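Local coordinates for extracellular invertase (Aspergillus kawachii, PDB 5XH8), which probably hydrolyses sucrose and related beta-fructofuranosides and, with its high transfructosylation activity, transfers fructosyl groups to make fructooligosaccharides such as 1-kestose, at residues G472-F477 with F578-G583; D340-Y345 with R374-L379; A205-R210 with W219-Q224. One frame throughout, in Å; residues are numbered along the deposited sequence.

In the fold
All three contacts are antiparallel strand pairs, but no two share a strand. Interaction 3 comes first along the chain, in the outer hairpin of a propeller blade; interaction 2 joins two strands of a later part of the propeller, and interaction 1 belongs to the C-terminal beta-sandwich. Interaction 2 is the core contact: every touching residue is buried, and its charged groups are paired. Interactions 1 and 3 are only partly buried and lie on opposite sides of the chain's centre, their centres 50 Å apart. Their chemistry differs: in interaction 1 an asparagine amide and a histidine add side-chain bonds to the backbone ladder, whereas interaction 3 combines aromatic packing with an arginine–glutamate pair.

Interaction 1 (G472-F477 with F578-G583); sequences GLKSGF and FHNGVG
Asn580 reaches across to residues 472–474 with both ends of its amide. Its ND2 donates to Gly472 O at 2.7 Å, 5° out of the amide plane. Its OD1 receives Lys474 N at 3.0 Å from above the carbonyl plane, while Val582 N comes to the same oxygen from the opposite face and closes an Asx turn. Three bonds fix the amide; chi1 of 70° sets it between its own backbone N and carbonyl carbon, where it can face residues 472–474.

At the His579 imidazole, Ser475 OG meets ND1 at 3.0 Å, at the ring edge and near its plane, and NE2 donates to Gly583 O at 2.8 Å, so a partner on each nitrogen sets the ring's rotation.

The strands pair antiparallel: Gly476 and Phe578 form a hydrogen-bonded pair with two mutual bonds, and Asn580 N donates to Lys474 O.

The Phe578 ring lies along residues 474–476, its CE2 approaching Lys474 O obliquely at 3.6 Å. Val582 CG1 packs 3.6 Å from Gly472 C, and Leu473 CD1 touches the His579 edge at CE1. The Lys474 and Asn580 side chains cross at about a right angle, Lys474 CB lying 3.7 Å from Asn580 ND2.

Strand 474–481 lies between strands 574–580 and 487–492 in one sheet of the sandwich. Toward the facing sheet, Ser475 and His579 both rest on Val585, and the Phe477 ring meets Phe587 edge-to-face.

Interaction 2 (D340-Y345 with R374-L379); sequences DRFISY and RELRVL
Ile343 and Glu375 form a non-hydrogen-bonded antiparallel pair in the beta-propeller domain of this family 32 enzyme, where strand 341–348 lies between strands 318–326 and 366–385. The two segments run at 131°, so they diverge strongly, and the contact is confined to residues 341–344 and 374–376. Ser344 and Arg374 close one end with mutual backbone bonds; Ser344 N donates to Arg374 O at 2.9 Å. Farther along, Leu376 N reaches Phe342 O at 3.1 Å. Where the strands spread, a water accepts a hydrogen bond from Phe342 N at 2.9 Å and bridges to Leu376 O.

The two faces differ in character. On one, Phe342 and Leu376 lie side by side, with Leu376 CD1 at the ring edge, 3.8 Å from Phe342 CD2; the Phe342 ring also stacks on Phe253 of strand 250–255. From this face the extended Arg374 leads away to Glu552 and Asp313, and its bond to Glu552 ties the propeller to the C-terminal sandwich. On the other face, Ile343 CD1 packs against Glu375 CG at 3.7 Å.

Glu375 also binds Arg420, and Arg341 binds Glu421, so the charges form a buried network that probably offsets itself. A bend at chi3 (-75°) turns the Arg341 guanidinium nearly perpendicular to the Glu375 carboxylate, and Arg341 NH1 makes a salt bridge to Glu375 OE2 at 2.9 Å, with OE2 in the guanidinium plane but NH1 above the carboxylate plane.

Interaction 3 (A205-R210 with W219-Q224); sequences AQFLYR and WEYLGQ
Tyr209 and Tyr221 set their rings against each other on one face of the hairpin formed by strands 203–211 and 219–227, the outer pair of a propeller blade. Tyr221 CD1 sits 3.6 Å above the plane of the Tyr209 ring, offset toward its rim. The planes are 49° apart, an oblique pairing. At the edge of the Tyr209 ring lies Trp219 O. The Tyr221 ring carries Gly223 N over its centre, 3.3 Å above the plane, and has Phe207 CB at its edge. The Tyr221 hydroxyl in turn comes to the edge of the Phe207 ring, with OH 3.7 Å from CD1. Gln224 runs alongside Phe207, its CG against the ring. The Trp219 indole leans on the backbone of the partner strand, CE3 being 3.6 Å from Arg210 C.

Next to the Tyr221 ring, strand 219–227 makes a beta bulge. Leu208 O accepts from Leu222 N at 2.8 Å, whereas Leu208 N donates to Gly223 O at 3.0 Å, so two residues face one. Gly223 takes a positive phi (99°), backbone angles at which a CB would be jammed against Leu222 O. Beyond the bulge the register becomes regular: Tyr209 opposes Tyr221, and Arg210 and Glu220 exchange backbone bonds.

On the other face, Leu208 and Leu222 touch through CG and CD1, and Leu222 CD2 lies over one face of the Arg210 guanidinium. That group is also held through NH1 by Ser186 OG and Leu184 O. Arg210, extended from CG to NE, runs side by side with the extended Glu220. In their salt bridge, Arg210 NE and NH2 both donate to Glu220 OE1 from the same face of the carboxylate, NE at 2.9 Å and NH2 at 3.2 Å.

Interaction 1 (G472-F477 with F578-G583)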
loop_
_atom_site.group_PDB
_atom_site.type_symbol
_atom_site.label_atom_id
_atom_site.label_comp_id
_atom_site.label_asym_id
_atom_site.label_seq_id
_atom_site.Cartn_x
_atom_site.Cartn_y
_atom_site.Cartn_z
ATOM N N GLY A 472 -27.624 -6.569 -51.804
ATOM C CA GLY A 472 -28.527 -6.836 -50.681
ATOM C C GLY A 472 -28.695 -8.306 -50.313
ATOM O O GLY A 472 -29.653 -8.648 -49.622
ATOM N N LEU A 473 -27.781 -9.169 -50.769
ATOM C CA LEU A 473 -27.758 -10.589 -50.401
ATOM C C LEU A 473 -27.663 -10.820 -48.876
ATOM O O LEU A 473 -26.915 -10.115 -48.175
ATOM C CB LEU A 473 -26.591 -11.313 -51.101
ATOM C CG LEU A 473 -26.418 -12.816 -50.792
ATOM C CD1 LEU A 473 -25.995 -13.601 -52.024
ATOM C CD2 LEU A 473 -25.430 -13.087 -49.645
ATOM N N LYS A 474 -28.447 -11.804 -48.413
ATOM C CA LYS A 474 -28.392 -12.359 -47.067
ATOM C C LYS A 474 -28.574 -13.853 -47.205
ATOM O O LYS A 474 -29.631 -14.293 -47.663
ATOM C CB LYS A 474 -29.506 -11.811 -46.188
ATOM C CG LYS A 474 -29.383 -10.332 -45.911
ATOM C CD LYS A 474 -30.622 -9.778 -45.261
ATOM C CE LYS A 474 -30.699 -8.292 -45.535
ATOM N NZ LYS A 474 -31.610 -7.644 -44.573
ATOM N N SER A 475 -27.555 -14.629 -46.831
ATOM C CA SER A 475 -27.642 -16.084 -46.858
ATOM C C SER A 475 -26.996 -16.730 -45.617
ATOM O O SER A 475 -25.961 -16.274 -45.129
ATOM C CB SER A 475 -26.990 -16.625 -48.143
ATOM O OG SER A 475 -27.244 -15.770 -49.262
ATOM N N GLY A 476 -27.614 -17.805 -45.130
ATOM C CA GLY A 476 -27.057 -18.582 -44.054
ATOM C C GLY A 476 -27.956 -19.725 -43.648
ATOM O O GLY A 476 -28.429 -20.479 -44.502
ATOM N N PHE A 477 -28.181 -19.867 -42.343
ATOM C CA PHE A 477 -29.025 -20.927 -41.820
ATOM C C PHE A 477 -29.978 -20.411 -40.770
ATOM O O PHE A 477 -29.719 -19.419 -40.101
ATOM C CB PHE A 477 -28.197 -22.057 -41.227
ATOM C CG PHE A 477 -27.244 -22.684 -42.193
ATOM C CD1 PHE A 477 -27.638 -23.764 -42.980
ATOM C CD2 PHE A 477 -25.940 -22.204 -42.315
ATOM C CE1 PHE A 477 -26.756 -24.337 -43.879
ATOM C CE2 PHE A 477 -25.056 -22.780 -43.210
ATOM C CZ PHE A 477 -25.465 -23.843 -43.996
ATOM N N PHE A 578 -31.239 -20.742 -45.522
ATOM C CA PHE A 578 -31.908 -19.456 -45.593
ATOM C C PHE A 578 -31.212 -18.608 -46.644
ATOM O O PHE A 578 -29.984 -18.592 -46.715
ATOM C CB PHE A 578 -31.870 -18.730 -44.245
ATOM C CG PHE A 578 -32.079 -17.246 -44.362
ATOM C CD1 PHE A 578 -33.353 -16.726 -44.557
ATOM C CD2 PHE A 578 -31.004 -16.372 -44.323
ATOM C CE1 PHE A 578 -33.551 -15.359 -44.680
ATOM C CE2 PHE A 578 -31.194 -15.002 -44.444
ATOM C CZ PHE A 578 -32.471 -14.491 -44.619
ATOM N N HIS A 579 -32.008 -17.901 -47.441
ATOM C CA HIS A 579 -31.507 -17.019 -48.503
ATOM C C HIS A 579 -32.613 -16.012 -48.820
ATOM O O HIS A 579 -33.785 -16.402 -48.926
ATOM C CB HIS A 579 -31.102 -17.859 -49.721
ATOM C CG HIS A 579 -30.745 -17.049 -50.927
ATOM N ND1 HIS A 579 -29.779 -16.067 -50.907
ATOM C CD2 HIS A 579 -31.225 -17.079 -52.194
ATOM C CE1 HIS A 579 -29.685 -15.521 -52.105
ATOM N NE2 HIS A 579 -30.551 -16.119 -52.906
ATOM N N ASN A 580 -32.271 -14.723 -48.921
ATOM C CA ASN A 580 -33.306 -13.669 -49.052
ATOM C C ASN A 580 -33.744 -13.399 -50.508
ATOM O O ASN A 580 -34.511 -12.480 -50.763
ATOM C CB ASN A 580 -32.871 -12.365 -48.380
ATOM C CG ASN A 580 -31.747 -11.670 -49.109
ATOM O OD1 ASN A 580 -30.993 -12.295 -49.859
ATOM N ND2 ASN A 580 -31.593 -10.379 -48.857
ATOM N N GLY A 581 -33.222 -14.174 -51.451
ATOM C CA GLY A 581 -33.611 -14.065 -52.834
ATOM C C GLY A 581 -32.773 -13.114 -53.648
ATOM O O GLY A 581 -32.876 -13.141 -54.867
ATOM N N VAL A 582 -31.939 -12.291 -53.001
ATOM C CA VAL A 582 -31.107 -11.324 -53.717
ATOM C C VAL A 582 -29.858 -12.049 -54.225
ATOM O O VAL A 582 -28.931 -12.340 -53.466
ATOM C CB VAL A 582 -30.754 -10.107 -52.844
ATOM C CG1 VAL A 582 -29.829 -9.149 -53.587
ATOM C CG2 VAL A 582 -32.024 -9.397 -52.394
ATOM N N GLY A 583 -29.865 -12.361 -55.521
ATOM C CA GLY A 583 -28.796 -13.097 -56.155
ATOM C C GLY A 583 -28.896 -14.558 -55.814
ATOM O O GLY A 583 -29.969 -15.044 -55.451
#

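Interaction 2 (D340-Y345 with R374-L379)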
loop_
_atom_site.group_PDB
_atom_site.type_symbol
_atom_site.label_atom_id
_atom_site.label_comp_id
_atom_site.label_asym_id
_atom_site.label_seq_id
_atom_site.Cartn_x
_atom_site.Cartn_y
_atom_site.Cartn_z
ATOM N N ASP A 340 4.023 -25.825 -29.261
ATOM C CA ASP A 340 3.701 -24.770 -28.271
ATOM C C ASP A 340 2.505 -23.972 -28.788
ATOM O O ASP A 340 2.418 -23.647 -29.981
ATOM C CB ASP A 340 4.856 -23.800 -28.068
ATOM C CG ASP A 340 6.098 -24.429 -27.452
ATOM O OD1 ASP A 340 6.056 -25.448 -26.738
ATOM O OD2 ASP A 340 7.152 -23.814 -27.672
ATOM N N ARG A 341 1.560 -23.679 -27.901
ATOM C CA ARG A 341 0.335 -22.964 -28.287
ATOM C C ARG A 341 0.100 -21.806 -27.350
ATOM O O ARG A 341 0.709 -21.745 -26.295
ATOM C CB ARG A 341 -0.853 -23.919 -28.243
ATOM C CG ARG A 341 -0.843 -24.928 -29.380
ATOM C CD ARG A 341 -2.014 -25.852 -29.300
ATOM N NE ARG A 341 -1.874 -26.853 -28.251
ATOM C CZ ARG A 341 -2.818 -27.738 -27.926
ATOM N NH1 ARG A 341 -3.996 -27.730 -28.542
ATOM N NH2 ARG A 341 -2.586 -28.633 -26.982
ATOM N N PHE A 342 -0.748 -20.876 -27.781
ATOM C CA PHE A 342 -1.345 -19.882 -26.926
ATOM C C PHE A 342 -2.864 -20.114 -26.932
ATOM O O PHE A 342 -3.535 -19.893 -27.951
ATOM C CB PHE A 342 -1.025 -18.464 -27.386
ATOM C CG PHE A 342 -1.464 -17.416 -26.395
ATOM C CD1 PHE A 342 -0.664 -17.101 -25.304
ATOM C CD2 PHE A 342 -2.690 -16.772 -26.536
ATOM C CE1 PHE A 342 -1.076 -16.160 -24.377
ATOM C CE2 PHE A 342 -3.107 -15.833 -25.613
ATOM C CZ PHE A 342 -2.309 -15.536 -24.527
ATOM N N ILE A 343 -3.385 -20.576 -25.790
ATOM C CA ILE A 343 -4.796 -20.919 -25.645
ATOM C C ILE A 343 -5.475 -19.764 -24.922
ATOM O O ILE A 343 -5.034 -19.381 -23.827
ATOM C CB ILE A 343 -4.948 -22.216 -24.833
ATOM C CG1 ILE A 343 -4.089 -23.356 -25.426
ATOM C CG2 ILE A 343 -6.431 -22.593 -24.671
ATOM C CD1 ILE A 343 -4.349 -23.673 -26.893
ATOM N N SER A 344 -6.518 -19.200 -25.533
ATOM C CA SER A 344 -7.320 -18.120 -24.958
ATOM C C SER A 344 -8.776 -18.555 -24.685
ATOM O O SER A 344 -9.446 -19.152 -25.559
ATOM C CB SER A 344 -7.360 -16.938 -25.916
ATOM O OG SER A 344 -7.926 -15.811 -25.286
ATOM N N TYR A 345 -9.236 -18.269 -23.464
ATOM C CA TYR A 345 -10.632 -18.394 -23.063
ATOM C C TYR A 345 -11.241 -17.013 -22.971
ATOM O O TYR A 345 -10.844 -16.185 -22.140
ATOM C CB TYR A 345 -10.770 -19.079 -21.694
ATOM C CG TYR A 345 -10.337 -20.509 -21.652
ATOM C CD1 TYR A 345 -8.990 -20.844 -21.491
ATOM C CD2 TYR A 345 -11.258 -21.540 -21.746
ATOM C CE1 TYR A 345 -8.578 -22.166 -21.460
ATOM C CE2 TYR A 345 -10.871 -22.862 -21.703
ATOM C CZ TYR A 345 -9.527 -23.180 -21.566
ATOM O OH TYR A 345 -9.119 -24.486 -21.526
ATOM N N ARG A 374 -9.537 -21.399 -27.394
ATOM C CA ARG A 374 -9.159 -21.078 -28.768
ATOM C C ARG A 374 -7.626 -21.040 -28.916
ATOM O O ARG A 374 -6.919 -20.459 -28.076
ATOM C CB ARG A 374 -9.749 -19.750 -29.194
ATOM C CG ARG A 374 -11.256 -19.783 -29.304
ATOM C CD ARG A 374 -11.910 -18.441 -29.513
ATOM N NE ARG A 374 -13.367 -18.637 -29.511
ATOM C CZ ARG A 374 -14.282 -17.676 -29.570
ATOM N NH1 ARG A 374 -13.946 -16.398 -29.628
ATOM N NH2 ARG A 374 -15.560 -18.014 -29.568
ATOM N N GLU A 375 -7.139 -21.703 -29.970
ATOM C CA GLU A 375 -5.756 -21.577 -30.434
ATOM C C GLU A 375 -5.614 -20.283 -31.213
ATOM O O GLU A 375 -6.450 -19.974 -32.073
ATOM C CB GLU A 375 -5.337 -22.790 -31.298
ATOM C CG GLU A 375 -5.097 -24.029 -30.477
ATOM C CD GLU A 375 -4.786 -25.254 -31.316
ATOM O OE1 GLU A 375 -4.296 -25.061 -32.424
ATOM O OE2 GLU A 375 -4.992 -26.405 -30.863
ATOM N N LEU A 376 -4.585 -19.500 -30.859
ATOM C CA LEU A 376 -4.228 -18.306 -31.612
ATOM C C LEU A 376 -2.902 -18.545 -32.344
ATOM O O LEU A 376 -1.960 -19.156 -31.782
ATOM C CB LEU A 376 -4.120 -17.091 -30.701
ATOM C CG LEU A 376 -5.348 -16.735 -29.868
ATOM C CD1 LEU A 376 -5.106 -15.388 -29.189
ATOM C CD2 LEU A 376 -6.633 -16.695 -30.680
ATOM N N ARG A 377 -2.849 -18.105 -33.601
ATOM C CA ARG A 377 -1.635 -18.268 -34.444
ATOM C C ARG A 377 -1.644 -17.230 -35.550
ATOM O O ARG A 377 -2.661 -16.579 -35.785
ATOM C CB ARG A 377 -1.555 -19.684 -35.034
ATOM C CG ARG A 377 -2.564 -19.992 -36.144
ATOM C CD ARG A 377 -2.559 -21.466 -36.534
ATOM N NE ARG A 377 -3.440 -21.756 -37.672
ATOM C CZ ARG A 377 -3.184 -21.461 -38.960
ATOM N NH1 ARG A 377 -2.072 -20.806 -39.336
ATOM N NH2 ARG A 377 -4.085 -21.785 -39.889
ATOM N N VAL A 378 -0.513 -17.083 -36.239
ATOM C CA VAL A 378 -0.468 -16.176 -37.389
ATOM C C VAL A 378 -1.110 -16.916 -38.561
ATOM O O VAL A 378 -0.726 -18.038 -38.843
ATOM C CB VAL A 378 0.969 -15.714 -37.744
ATOM C CG1 VAL A 378 0.927 -14.721 -38.899
ATOM C CG2 VAL A 378 1.617 -15.052 -36.543
ATOM N N LEU A 379 -2.132 -16.324 -39.172
ATOM C CA LEU A 379 -2.828 -16.970 -40.278
ATOM C C LEU A 379 -2.439 -16.246 -41.554
ATOM O O LEU A 379 -2.477 -15.008 -41.596
ATOM C CB LEU A 379 -4.354 -16.928 -40.098
ATOM C CG LEU A 379 -5.187 -17.397 -41.308
ATOM C CD1 LEU A 379 -4.922 -18.858 -41.610
ATOM C CD2 LEU A 379 -6.673 -17.177 -41.088
HETATM O O HOH W 1 -1.851 -21.420 -30.448
#

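Interaction 3 (A205-R210 with W219-Q224)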
loop_
_atom_site.group_PDB
_atom_site.type_symbol
_atom_site.label_atom_id
_atom_site.label_comp_id
_atom_site.label_asym_id
_atom_site.label_seq_id
_atom_site.Cartn_x
_atom_site.Cartn_y
_atom_site.Cartn_z
ATOM N N ALA A 205 -4.186 2.661 -21.588
ATOM C CA ALA A 205 -2.793 2.253 -21.633
ATOM C C ALA A 205 -2.521 0.904 -20.995
ATOM O O ALA A 205 -3.280 0.437 -20.140
ATOM C CB ALA A 205 -1.924 3.300 -20.949
ATOM N N GLN A 206 -1.424 0.291 -21.425
ATOM C CA GLN A 206 -0.777 -0.770 -20.712
ATOM C C GLN A 206 0.498 -0.228 -20.105
ATOM O O GLN A 206 1.366 0.348 -20.815
ATOM C CB GLN A 206 -0.423 -1.921 -21.644
ATOM C CG GLN A 206 -1.631 -2.624 -22.236
ATOM C CD GLN A 206 -1.243 -3.843 -23.055
ATOM O OE1 GLN A 206 -0.059 -4.143 -23.249
ATOM N NE2 GLN A 206 -2.244 -4.566 -23.519
ATOM N N PHE A 207 0.613 -0.419 -18.796
ATOM C CA PHE A 207 1.796 -0.065 -18.045
ATOM C C PHE A 207 2.681 -1.297 -17.979
ATOM O O PHE A 207 2.223 -2.351 -17.520
ATOM C CB PHE A 207 1.394 0.369 -16.633
ATOM C CG PHE A 207 0.387 1.478 -16.609
ATOM C CD1 PHE A 207 0.792 2.810 -16.747
ATOM C CD2 PHE A 207 -0.954 1.203 -16.478
ATOM C CE1 PHE A 207 -0.135 3.835 -16.731
ATOM C CE2 PHE A 207 -1.883 2.218 -16.457
ATOM C CZ PHE A 207 -1.473 3.536 -16.589
ATOM N N LEU A 208 3.949 -1.163 -18.399
ATOM C CA LEU A 208 4.865 -2.302 -18.555
ATOM C C LEU A 208 5.886 -2.299 -17.437
ATOM O O LEU A 208 6.389 -1.229 -17.072
ATOM C CB LEU A 208 5.570 -2.248 -19.928
ATOM C CG LEU A 208 6.579 -3.362 -20.270
ATOM C CD1 LEU A 208 5.890 -4.724 -20.371
ATOM C CD2 LEU A 208 7.339 -3.046 -21.564
ATOM N N TYR A 209 6.183 -3.490 -16.907
ATOM C CA TYR A 209 7.171 -3.686 -15.856
ATOM C C TYR A 209 8.044 -4.891 -16.128
ATOM O O TYR A 209 7.633 -5.816 -16.818
ATOM C CB TYR A 209 6.480 -3.924 -14.479
ATOM C CG TYR A 209 5.656 -2.784 -13.971
ATOM C CD1 TYR A 209 4.387 -2.539 -14.483
ATOM C CD2 TYR A 209 6.130 -1.947 -12.970
ATOM C CE1 TYR A 209 3.628 -1.480 -14.026
ATOM C CE2 TYR A 209 5.372 -0.891 -12.503
ATOM C CZ TYR A 209 4.114 -0.677 -13.031
ATOM O OH TYR A 209 3.361 0.371 -12.601
ATOM N N ARG A 210 9.229 -4.924 -15.527
ATOM C CA ARG A 210 10.023 -6.160 -15.511
ATOM C C ARG A 210 10.446 -6.469 -14.105
ATOM O O ARG A 210 10.607 -5.557 -13.302
ATOM C CB ARG A 210 11.235 -6.062 -16.438
ATOM C CG ARG A 210 12.333 -5.099 -16.028
ATOM C CD ARG A 210 13.501 -5.173 -17.014
ATOM N NE ARG A 210 14.428 -4.091 -16.752
ATOM C CZ ARG A 210 15.477 -3.751 -17.508
ATOM N NH1 ARG A 210 15.785 -4.399 -18.630
ATOM N NH2 ARG A 210 16.237 -2.738 -17.119
ATOM N N TRP A 219 9.374 -4.611 -9.022
ATOM C CA TRP A 219 9.006 -4.563 -10.426
ATOM C C TRP A 219 9.364 -3.198 -10.984
ATOM O O TRP A 219 8.790 -2.167 -10.605
ATOM C CB TRP A 219 7.507 -4.900 -10.596
ATOM C CG TRP A 219 7.269 -6.319 -10.221
ATOM C CD1 TRP A 219 7.074 -6.805 -8.968
ATOM C CD2 TRP A 219 7.277 -7.452 -11.100
ATOM N NE1 TRP A 219 6.951 -8.173 -9.002
ATOM C CE2 TRP A 219 7.071 -8.592 -10.304
ATOM C CE3 TRP A 219 7.466 -7.611 -12.483
ATOM C CZ2 TRP A 219 7.033 -9.872 -10.839
ATOM C CZ3 TRP A 219 7.421 -8.885 -13.017
ATOM C CH2 TRP A 219 7.207 -9.998 -12.205
ATOM N N GLU A 220 10.340 -3.194 -11.890
ATOM C CA GLU A 220 10.865 -1.965 -12.450
ATOM C C GLU A 220 9.916 -1.462 -13.512
ATOM O O GLU A 220 9.563 -2.198 -14.428
ATOM C CB GLU A 220 12.249 -2.231 -13.033
ATOM C CG GLU A 220 12.893 -1.010 -13.659
ATOM C CD GLU A 220 14.293 -1.292 -14.194
ATOM O OE1 GLU A 220 14.696 -2.459 -14.349
ATOM O OE2 GLU A 220 14.998 -0.316 -14.444
ATOM N N TYR A 221 9.516 -0.202 -13.413
ATOM C CA TYR A 221 8.587 0.391 -14.359
ATOM C C TYR A 221 9.300 0.735 -15.674
ATOM O O TYR A 221 10.348 1.378 -15.651
ATOM C CB TYR A 221 7.963 1.653 -13.768
ATOM C CG TYR A 221 6.959 2.330 -14.683
ATOM C CD1 TYR A 221 5.904 1.608 -15.261
ATOM C CD2 TYR A 221 7.056 3.692 -14.967
ATOM C CE1 TYR A 221 4.984 2.240 -16.098
ATOM C CE2 TYR A 221 6.141 4.326 -15.799
ATOM C CZ TYR A 221 5.104 3.598 -16.354
ATOM O OH TYR A 221 4.216 4.239 -17.196
ATOM N N LEU A 222 8.724 0.315 -16.799
ATOM C CA LEU A 222 9.303 0.538 -18.130
ATOM C C LEU A 222 8.481 1.453 -19.019
ATOM O O LEU A 222 8.762 1.588 -20.224
ATOM C CB LEU A 222 9.494 -0.795 -18.827
ATOM C CG LEU A 222 10.436 -1.755 -18.114
ATOM C CD1 LEU A 222 10.373 -3.102 -18.785
ATOM C CD2 LEU A 222 11.876 -1.225 -18.077
ATOM N N GLY A 223 7.474 2.091 -18.443
ATOM C CA GLY A 223 6.685 3.094 -19.159
ATOM C C GLY A 223 5.377 2.559 -19.689
ATOM O O GLY A 223 5.117 1.344 -19.657
ATOM N N GLN A 224 4.564 3.475 -20.202
ATOM C CA GLN A 224 3.374 3.103 -20.943
ATOM C C GLN A 224 3.748 2.586 -22.324
ATOM O O GLN A 224 3.682 3.332 -23.302
ATOM C CB GLN A 224 2.450 4.296 -21.098
ATOM C CG GLN A 224 1.902 4.769 -19.771
ATOM C CD GLN A 224 1.258 6.103 -19.887
ATOM O OE1 GLN A 224 1.817 7.110 -19.430
ATOM N NE2 GLN A 224 0.077 6.141 -20.485
#